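Local coordinates for protection of telomeres protein 1 (PDB 7CUI) that binds single-stranded telomeric DNA at the consensus GGTTAC, protects the 3' overhang of the telomere and regulates telomerase and telomere length, at residues Val55-Phe60 with Leu84-Val89; Glu170-Ile175 with Leu187-Arg192. All blocks are in the same frame, centred on the assembly; numbering follows the deposited sequence.

The chain is the C-terminal part of the protein, and its strand order, with helices lying between strands 93-99 and 163-171, is that of an OB fold. Contact 1 pairs the first two strands of the barrel, 49-73 and 77-87; contact 2, later along the chain, pairs the last two, 163-171 and 190-198. Their centres lie about 18 Å apart and their nearest atoms about 7 Å, without touching. Strand 163-171 borders strand 49-73 in the sheet, joining the two contacts around the same barrel. Both also lie within reach of a chain of another protein, contact 2 through several polar bonds, which is consistent with a role of this domain in protein association.

Contact 1 of 2, residues Val55-Phe60 with Leu84-Val89; sequences VQVVDF and LLVRDV
Arg87 and Leu85 set their side chains against Val58 and Asp59 in the same first step: each CG stands opposite the backbone N (chi1 160° in Arg87), after which Arg87 bends at chi2 and chi3 and carries its guanidinium back across Val58. There Arg87 NE lies 3.5 Å from Val58 CG2, an oblique approach without a polar bond. The hairpin is that of the first two strands of the OB fold, antiparallel, with a classic beta bulge. Gln56 and Arg87 form a hydrogen-bonded pair, Arg87 N giving to Gln56 O at 2.8 Å. At the bulge Val58 and Asp59 both face Leu85: Val58 N reaches Leu85 O at 2.8 Å, while Asp59 N adds a weak bond to the same oxygen. Leu85 CB and CD2 lean on Asp59 CB, 3.7 Å from Leu85 CB. On the face of Val57, Phe60, Leu84 and Val86 the packing is apolar: the two branch ends of Leu84 divide, CD1 going to Val57 CG2 and CD2 to Phe60 CB at 3.9 Å. The Phe60 ring turns off to stack on Trp135 of helix 121-135. Val55 crosses Val86 at about a right angle, with both its methyls touching; an alanine here would remove them and would probably leave a gap beside Val86. The Asp59 carboxylate makes a salt bridge to Lys63, and its OD1 also takes the N-H of Phe60, 2.7 Å from Phe60 N, on its anti side and 31° out of the carboxylate plane.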
ATOM      1  N   VAL A  55      -4.530  -8.301  -7.846  1.00 37.08           N
ATOM      2  CA  VAL A  55      -4.675  -8.249  -6.402  1.00 35.56           C
ATOM      3  C   VAL A  55      -5.989  -7.580  -5.993  1.00 33.65           C
ATOM      4  O   VAL A  55      -6.650  -6.918  -6.794  1.00 34.92           O
ATOM      5  CB  VAL A  55      -3.426  -7.585  -5.786  1.00 35.39           C
ATOM      6  CG1 VAL A  55      -3.644  -6.143  -5.348  1.00 32.26           C
ATOM      7  CG2 VAL A  55      -2.816  -8.431  -4.685  1.00 37.56           C
ATOM      8  N   GLN A  56      -6.347  -7.782  -4.720  1.00 32.56           N
ATOM      9  CA  GLN A  56      -7.537  -7.254  -4.074  1.00 30.30           C
ATOM     10  C   GLN A  56      -7.097  -6.696  -2.725  1.00 29.88           C
ATOM     11  O   GLN A  56      -6.263  -7.304  -2.057  1.00 29.88           O
ATOM     12  CB  GLN A  56      -8.466  -8.430  -3.785  1.00 31.17           C
ATOM     13  CG  GLN A  56      -9.918  -8.211  -4.162  1.00 31.01           C
ATOM     14  CD  GLN A  56     -10.762  -9.421  -3.835  1.00 32.33           C
ATOM     15  OE1 GLN A  56     -10.263 -10.464  -3.406  1.00 32.31           O
ATOM     16  NE2 GLN A  56     -12.063  -9.283  -4.034  1.00 31.64           N
ATOM     17  N   VAL A  57      -7.646  -5.543  -2.316  1.00 28.02           N
ATOM     18  CA  VAL A  57      -7.301  -4.998  -1.011  1.00 25.26           C
ATOM     19  C   VAL A  57      -8.189  -5.648   0.044  1.00 25.51           C
ATOM     20  O   VAL A  57      -9.409  -5.714  -0.116  1.00 26.57           O
ATOM     21  CB  VAL A  57      -7.398  -3.463  -0.937  1.00 23.69           C
ATOM     22  CG1 VAL A  57      -6.975  -2.955   0.436  1.00 22.51           C
ATOM     23  CG2 VAL A  57      -6.585  -2.777  -2.023  1.00 23.39           C
ATOM     24  N   VAL A  58      -7.556  -6.072   1.141  1.00 25.21           N
ATOM     25  CA  VAL A  58      -8.207  -6.896   2.143  1.00 27.28           C
ATOM     26  C   VAL A  58      -8.144  -6.216   3.512  1.00 25.98           C
ATOM     27  O   VAL A  58      -8.942  -6.526   4.395  1.00 26.83           O
ATOM     28  CB  VAL A  58      -7.603  -8.315   2.113  1.00 29.71           C
ATOM     29  CG1 VAL A  58      -7.480  -8.964   3.499  1.00 34.91           C
ATOM     30  CG2 VAL A  58      -8.369  -9.208   1.141  1.00 30.23           C
ATOM     31  N   ASP A  59      -7.206  -5.273   3.670  1.00 25.38           N
ATOM     32  CA  ASP A  59      -7.016  -4.526   4.904  1.00 25.06           C
ATOM     33  C   ASP A  59      -6.091  -3.343   4.608  1.00 24.03           C
ATOM     34  O   ASP A  59      -5.499  -3.286   3.530  1.00 24.36           O
ATOM     35  CB  ASP A  59      -6.470  -5.428   6.019  1.00 27.04           C
ATOM     36  CG  ASP A  59      -6.708  -4.908   7.428  1.00 28.90           C
ATOM     37  OD1 ASP A  59      -7.090  -3.737   7.565  1.00 29.84           O
ATOM     38  OD2 ASP A  59      -6.515  -5.683   8.380  1.00 31.49           O
ATOM     39  N   PHE A  60      -5.970  -2.405   5.560  1.00 22.94           N
ATOM     40  CA  PHE A  60      -5.040  -1.290   5.422  1.00 21.62           C
ATOM     41  C   PHE A  60      -4.640  -0.722   6.785  1.00 22.21           C
ATOM     42  O   PHE A  60      -5.311  -0.957   7.792  1.00 20.67           O
ATOM     43  CB  PHE A  60      -5.615  -0.201   4.511  1.00 19.95           C
ATOM     44  CG  PHE A  60      -6.877   0.453   5.017  1.00 19.55           C
ATOM     45  CD1 PHE A  60      -6.830   1.400   6.033  1.00 19.55           C
ATOM     46  CD2 PHE A  60      -8.110   0.127   4.472  1.00 19.27           C
ATOM     47  CE1 PHE A  60      -7.990   2.005   6.494  1.00 19.78           C
ATOM     48  CE2 PHE A  60      -9.272   0.733   4.929  1.00 19.63           C
ATOM     49  CZ  PHE A  60      -9.210   1.668   5.943  1.00 20.23           C
ATOM     50  N   LEU A  84      -1.393  -1.115   2.279  1.00 27.58           N
ATOM     51  CA  LEU A  84      -2.544  -1.914   1.893  1.00 26.76           C
ATOM     52  C   LEU A  84      -2.172  -3.384   2.052  1.00 27.58           C
ATOM     53  O   LEU A  84      -1.165  -3.820   1.497  1.00 30.34           O
ATOM     54  CB  LEU A  84      -2.870  -1.629   0.425  1.00 25.53           C
ATOM     55  CG  LEU A  84      -3.109  -0.171   0.045  1.00 24.62           C
ATOM     56  CD1 LEU A  84      -3.493  -0.069  -1.424  1.00 23.76           C
ATOM     57  CD2 LEU A  84      -4.196   0.436   0.917  1.00 24.79           C
ATOM     58  N   LEU A  85      -2.980  -4.134   2.813  1.00 26.90           N
ATOM     59  CA  LEU A  85      -2.833  -5.579   2.839  1.00 29.20           C
ATOM     60  C   LEU A  85      -3.559  -6.158   1.627  1.00 29.97           C
ATOM     61  O   LEU A  85      -4.782  -6.080   1.542  1.00 32.53           O
ATOM     62  CB  LEU A  85      -3.407  -6.140   4.144  1.00 28.59           C
ATOM     63  CG  LEU A  85      -3.115  -7.619   4.401  1.00 30.42           C
ATOM     64  CD1 LEU A  85      -1.621  -7.867   4.545  1.00 30.16           C
ATOM     65  CD2 LEU A  85      -3.857  -8.116   5.631  1.00 31.93           C
ATOM     66  N   VAL A  86      -2.800  -6.731   0.692  1.00 31.11           N
ATOM     67  CA  VAL A  86      -3.388  -7.185  -0.560  1.00 32.81           C
ATOM     68  C   VAL A  86      -3.434  -8.714  -0.593  1.00 35.44           C
ATOM     69  O   VAL A  86      -2.663  -9.377   0.096  1.00 32.68           O
ATOM     70  CB  VAL A  86      -2.670  -6.588  -1.787  1.00 31.87           C
ATOM     71  CG1 VAL A  86      -2.772  -5.070  -1.826  1.00 30.83           C
ATOM     72  CG2 VAL A  86      -1.221  -7.040  -1.891  1.00 31.44           C
ATOM     73  N   ARG A  87      -4.357  -9.261  -1.399  1.00 38.53           N
ATOM     74  CA  ARG A  87      -4.541 -10.698  -1.538  1.00 42.78           C
ATOM     75  C   ARG A  87      -4.643 -11.072  -3.014  1.00 44.83           C
ATOM     76  O   ARG A  87      -5.271 -10.371  -3.806  1.00 44.50           O
ATOM     77  CB  ARG A  87      -5.738 -11.180  -0.710  1.00 43.58           C
ATOM     78  CG  ARG A  87      -6.318 -12.524  -1.130  1.00 49.02           C
ATOM     79  CD  ARG A  87      -6.836 -13.355   0.031  1.00 55.47           C
ATOM     80  NE  ARG A  87      -7.803 -12.661   0.878  1.00 56.07           N
ATOM     81  CZ  ARG A  87      -8.142 -13.020   2.120  1.00 63.53           C
ATOM     82  NH1 ARG A  87      -7.610 -14.092   2.692  1.00 68.08           N
ATOM     83  NH2 ARG A  87      -9.025 -12.289   2.784  1.00 63.64           N
ATOM     84  N   ASP A  88      -4.037 -12.216  -3.341  1.00 50.10           N
ATOM     85  CA  ASP A  88      -3.777 -12.710  -4.683  1.00 55.93           C
ATOM     86  C   ASP A  88      -4.631 -13.957  -4.901  1.00 56.96           C
ATOM     87  O   ASP A  88      -5.265 -14.448  -3.968  1.00 53.46           O
ATOM     88  CB  ASP A  88      -2.283 -13.032  -4.788  1.00 57.87           C
ATOM     89  CG  ASP A  88      -1.763 -13.413  -6.159  1.00 68.53           C
ATOM     90  OD1 ASP A  88      -2.102 -14.517  -6.619  1.00 90.06           O
ATOM     91  OD2 ASP A  88      -0.997 -12.614  -6.744  1.00 62.72           O
ATOM     92  N   VAL A  89      -4.626 -14.464  -6.140  1.00 58.98           N
ATOM     93  CA  VAL A  89      -5.291 -15.700  -6.532  1.00 60.27           C
ATOM     94  C   VAL A  89      -4.939 -16.840  -5.572  1.00 59.15           C
ATOM     95  O   VAL A  89      -5.741 -17.750  -5.375  1.00 59.77           O
ATOM     96  CB  VAL A  89      -4.947 -16.066  -7.993  1.00 63.78           C
ATOM     97  CG1 VAL A  89      -5.626 -17.349  -8.439  1.00 60.61           C
ATOM     98  CG2 VAL A  89      -5.287 -14.932  -8.952  1.00 69.97           C
TER

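Contact 2 of 2, residues Glu170-Ile175 with Leu187-Arg192; sequences EYIPVI and LQKRWR
The last two strands of the OB barrel, 163-171 and 190-198, meet here in antiparallel pairing at the loop end of the pair, where strand 163-171 ends and strand 190-198 begins. Tyr171 and Arg190 are the hydrogen-bonded pair: Arg190 N gives a nearly straight bond (177°) to Tyr171 O at 2.8 Å, and Tyr171 N returns one to Arg190 O at 3.1 Å. Tyr171 CG stands between the backbone N and the carbonyl carbon (chi1 68°), which swings the ring across the neighbouring strand. Arg190 CB then lies over one ring face, a CH-pi contact 3.9 Å from the centroid of the Tyr171 ring, and Arg192 CG comes obliquely to Tyr171 CE1 and OH. Tyr171 OH and Arg192 NE bond to the backbone of a chain of another protein and Arg190 NH2 to an acidic side chain of it, while Arg192 NH1 forms a salt bridge with Asp102. On the other face Glu170 runs extended alongside Trp191, both pointing the same way, with carboxylate and indole planes 32° apart; Glu170 CG is 3.4 Å from Trp191 NE1. Glu170 OE2 makes a long salt bridge to Lys189 NZ, 3.7 Å, whereas OE1 is held by Arg49 and His51, a basic surrounding likely to favour the charged carboxylate. Past the strand, Ile172 CG1 packs on Lys189 CG at 3.8 Å, and Ile172 CG2 and Pro173 CD approach Gln188 O. The arrangement is the antiparallel pairing of the last two strands of an OB-fold barrel, one face of which here carries part of a protein-protein interface.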
ATOM      1  N   GLU A 170      10.574  -4.967  -3.895  1.00 47.25           N
ATOM      2  CA  GLU A 170      10.985  -5.688  -2.702  1.00 50.55           C
ATOM      3  C   GLU A 170      12.374  -5.200  -2.304  1.00 50.14           C
ATOM      4  O   GLU A 170      13.235  -5.027  -3.163  1.00 53.07           O
ATOM      5  CB  GLU A 170      11.018  -7.182  -3.022  1.00 54.37           C
ATOM      6  CG  GLU A 170      11.189  -8.086  -1.815  1.00 59.74           C
ATOM      7  CD  GLU A 170      11.001  -9.556  -2.153  1.00 64.73           C
ATOM      8  OE1 GLU A 170      10.989  -9.888  -3.352  1.00 65.89           O
ATOM      9  OE2 GLU A 170      10.857 -10.366  -1.221  1.00 73.43           O
ATOM     10  N   TYR A 171      12.577  -4.987  -1.001  1.00 47.85           N
ATOM     11  CA  TYR A 171      13.807  -4.396  -0.496  1.00 49.09           C
ATOM     12  C   TYR A 171      13.926  -4.667   1.000  1.00 48.51           C
ATOM     13  O   TYR A 171      12.966  -5.092   1.635  1.00 47.49           O
ATOM     14  CB  TYR A 171      13.818  -2.885  -0.745  1.00 50.27           C
ATOM     15  CG  TYR A 171      12.794  -2.123   0.059  1.00 50.14           C
ATOM     16  CD1 TYR A 171      11.462  -2.099  -0.323  1.00 48.05           C
ATOM     17  CD2 TYR A 171      13.150  -1.441   1.214  1.00 51.67           C
ATOM     18  CE1 TYR A 171      10.511  -1.418   0.420  1.00 47.06           C
ATOM     19  CE2 TYR A 171      12.214  -0.750   1.966  1.00 49.01           C
ATOM     20  CZ  TYR A 171      10.888  -0.735   1.565  1.00 47.45           C
ATOM     21  OH  TYR A 171       9.956  -0.058   2.294  1.00 43.62           O
ATOM     22  N   ILE A 172      15.111  -4.391   1.552  1.00 50.82           N
ATOM     23  CA  ILE A 172      15.384  -4.584   2.967  1.00 53.65           C
ATOM     24  C   ILE A 172      15.883  -3.260   3.537  1.00 53.82           C
ATOM     25  O   ILE A 172      17.014  -2.864   3.251  1.00 55.22           O
ATOM     26  CB  ILE A 172      16.435  -5.698   3.167  1.00 54.74           C
ATOM     27  CG1 ILE A 172      16.035  -7.005   2.476  1.00 55.84           C
ATOM     28  CG2 ILE A 172      16.732  -5.906   4.647  1.00 51.30           C
ATOM     29  CD1 ILE A 172      17.204  -7.908   2.129  1.00 57.15           C
ATOM     30  N   PRO A 173      15.092  -2.531   4.364  1.00 52.12           N
ATOM     31  CA  PRO A 173      15.544  -1.239   4.878  1.00 52.16           C
ATOM     32  C   PRO A 173      16.462  -1.418   6.082  1.00 54.06           C
ATOM     33  O   PRO A 173      16.497  -2.485   6.696  1.00 52.43           O
ATOM     34  CB  PRO A 173      14.232  -0.573   5.311  1.00 49.70           C
ATOM     35  CG  PRO A 173      13.380  -1.733   5.775  1.00 49.49           C
ATOM     36  CD  PRO A 173      13.754  -2.891   4.865  1.00 49.95           C
ATOM     37  N   VAL A 174      17.194  -0.343   6.400  1.00 55.95           N
ATOM     38  CA  VAL A 174      18.060  -0.283   7.564  1.00 59.64           C
ATOM     39  C   VAL A 174      17.226   0.187   8.752  1.00 60.85           C
ATOM     40  O   VAL A 174      16.907   1.368   8.852  1.00 60.55           O
ATOM     41  CB  VAL A 174      19.238   0.679   7.317  1.00 61.01           C
ATOM     42  CG1 VAL A 174      20.178   0.757   8.513  1.00 61.07           C
ATOM     43  CG2 VAL A 174      20.000   0.336   6.047  1.00 60.15           C
ATOM     44  N   ILE A 175      16.876  -0.745   9.645  1.00 68.01           N
ATOM     45  CA  ILE A 175      16.193  -0.393  10.882  1.00 71.85           C
ATOM     46  C   ILE A 175      17.161  -0.619  12.052  1.00 76.72           C
ATOM     47  O   ILE A 175      17.664   0.391  12.589  1.00 73.78           O
ATOM     48  CB  ILE A 175      14.878  -1.184  11.060  1.00 74.43           C
ATOM     49  CG1 ILE A 175      15.134  -2.689  11.196  1.00 83.31           C
ATOM     50  CG2 ILE A 175      13.888  -0.873   9.944  1.00 62.60           C
ATOM     51  CD1 ILE A 175      14.357  -3.356  12.311  1.00 89.34           C
ATOM     52  N   LEU A 187      11.628 -11.749   7.524  1.00 90.10           N
ATOM     53  CA  LEU A 187      10.847 -10.811   8.313  1.00 90.66           C
ATOM     54  C   LEU A 187      11.360  -9.389   8.095  1.00 86.99           C
ATOM     55  O   LEU A 187      10.713  -8.425   8.502  1.00 89.55           O
ATOM     56  CB  LEU A 187      10.961 -11.188   9.796  1.00 90.47           C
ATOM     57  CG  LEU A 187       9.960 -12.216  10.324  1.00 93.38           C
ATOM     58  CD1 LEU A 187      10.097 -12.366  11.834  1.00 93.57           C
ATOM     59  CD2 LEU A 187       8.529 -11.843   9.955  1.00 89.11           C
ATOM     60  N   GLN A 188      12.533  -9.272   7.460  1.00 82.37           N
ATOM     61  CA  GLN A 188      13.225  -7.998   7.344  1.00 78.97           C
ATOM     62  C   GLN A 188      12.963  -7.367   5.979  1.00 69.35           C
ATOM     63  O   GLN A 188      13.382  -6.240   5.730  1.00 68.05           O
ATOM     64  CB  GLN A 188      14.724  -8.158   7.613  1.00 84.11           C
ATOM     65  CG  GLN A 188      15.096  -8.085   9.090  1.00 94.35           C
ATOM     66  CD  GLN A 188      14.918  -9.399   9.811  1.00 99.00           C
ATOM     67  OE1 GLN A 188      14.869 -10.460   9.201  1.00107.02           O
ATOM     68  NE2 GLN A 188      14.824  -9.336  11.129  1.00102.31           N
ATOM     69  N   LYS A 189      12.261  -8.093   5.104  1.00 63.49           N
ATOM     70  CA  LYS A 189      11.913  -7.553   3.800  1.00 61.30           C
ATOM     71  C   LYS A 189      10.656  -6.695   3.915  1.00 56.01           C
ATOM     72  O   LYS A 189       9.773  -6.976   4.723  1.00 57.47           O
ATOM     73  CB  LYS A 189      11.748  -8.677   2.772  1.00 63.41           C
ATOM     74  CG  LYS A 189      13.046  -9.336   2.320  1.00 69.32           C
ATOM     75  CD  LYS A 189      12.840 -10.390   1.254  1.00 69.54           C
ATOM     76  CE  LYS A 189      14.091 -10.730   0.471  1.00 73.13           C
ATOM     77  NZ  LYS A 189      14.442  -9.677  -0.512  1.00 72.41           N
ATOM     78  N   ARG A 190      10.610  -5.635   3.098  1.00 49.76           N
ATOM     79  CA  ARG A 190       9.446  -4.778   2.936  1.00 47.45           C
ATOM     80  C   ARG A 190       9.086  -4.720   1.453  1.00 45.04           C
ATOM     81  O   ARG A 190       9.948  -4.905   0.596  1.00 44.79           O
ATOM     82  CB  ARG A 190       9.752  -3.366   3.450  1.00 46.44           C
ATOM     83  CG  ARG A 190       9.241  -3.050   4.851  1.00 47.00           C
ATOM     84  CD  ARG A 190       9.472  -4.149   5.868  1.00 52.50           C
ATOM     85  NE  ARG A 190       9.229  -3.751   7.244  1.00 56.88           N
ATOM     86  CZ  ARG A 190       9.483  -4.519   8.298  1.00 61.16           C
ATOM     87  NH1 ARG A 190       9.988  -5.731   8.131  1.00 62.65           N
ATOM     88  NH2 ARG A 190       9.235  -4.070   9.516  1.00 66.29           N
ATOM     89  N   TRP A 191       7.807  -4.457   1.164  1.00 41.20           N
ATOM     90  CA  TRP A 191       7.341  -4.262  -0.201  1.00 39.25           C
ATOM     91  C   TRP A 191       6.732  -2.873  -0.351  1.00 37.68           C
ATOM     92  O   TRP A 191       6.011  -2.406   0.528  1.00 37.99           O
ATOM     93  CB  TRP A 191       6.327  -5.336  -0.597  1.00 38.45           C
ATOM     94  CG  TRP A 191       6.916  -6.709  -0.628  1.00 39.59           C
ATOM     95  CD1 TRP A 191       7.427  -7.364  -1.711  1.00 40.13           C
ATOM     96  CD2 TRP A 191       7.077  -7.591   0.495  1.00 40.85           C
ATOM     97  NE1 TRP A 191       7.889  -8.597  -1.339  1.00 42.58           N
ATOM     98  CE2 TRP A 191       7.686  -8.767   0.007  1.00 42.87           C
ATOM     99  CE3 TRP A 191       6.765  -7.505   1.857  1.00 40.96           C
ATOM    100  CZ2 TRP A 191       7.984  -9.846   0.839  1.00 44.29           C
ATOM    101  CZ3 TRP A 191       7.062  -8.570   2.679  1.00 42.52           C
ATOM    102  CH2 TRP A 191       7.662  -9.726   2.173  1.00 44.49           C
ATOM    103  N   ARG A 192       6.999  -2.247  -1.500  1.00 37.60           N
ATOM    104  CA  ARG A 192       6.548  -0.894  -1.769  1.00 35.82           C
ATOM    105  C   ARG A 192       5.838  -0.840  -3.119  1.00 35.27           C
ATOM    106  O   ARG A 192       6.415  -1.210  -4.139  1.00 37.24           O
ATOM    107  CB  ARG A 192       7.748   0.054  -1.735  1.00 36.41           C
ATOM    108  CG  ARG A 192       7.904   0.799  -0.419  1.00 36.79           C
ATOM    109  CD  ARG A 192       7.729   2.280  -0.667  1.00 35.34           C
ATOM    110  NE  ARG A 192       8.990   2.992  -0.543  1.00 37.42           N
ATOM    111  CZ  ARG A 192       9.350   4.048  -1.267  1.00 37.43           C
ATOM    112  NH1 ARG A 192       8.558   4.518  -2.215  1.00 35.92           N
ATOM    113  NH2 ARG A 192      10.517   4.623  -1.044  1.00 41.17           N
TER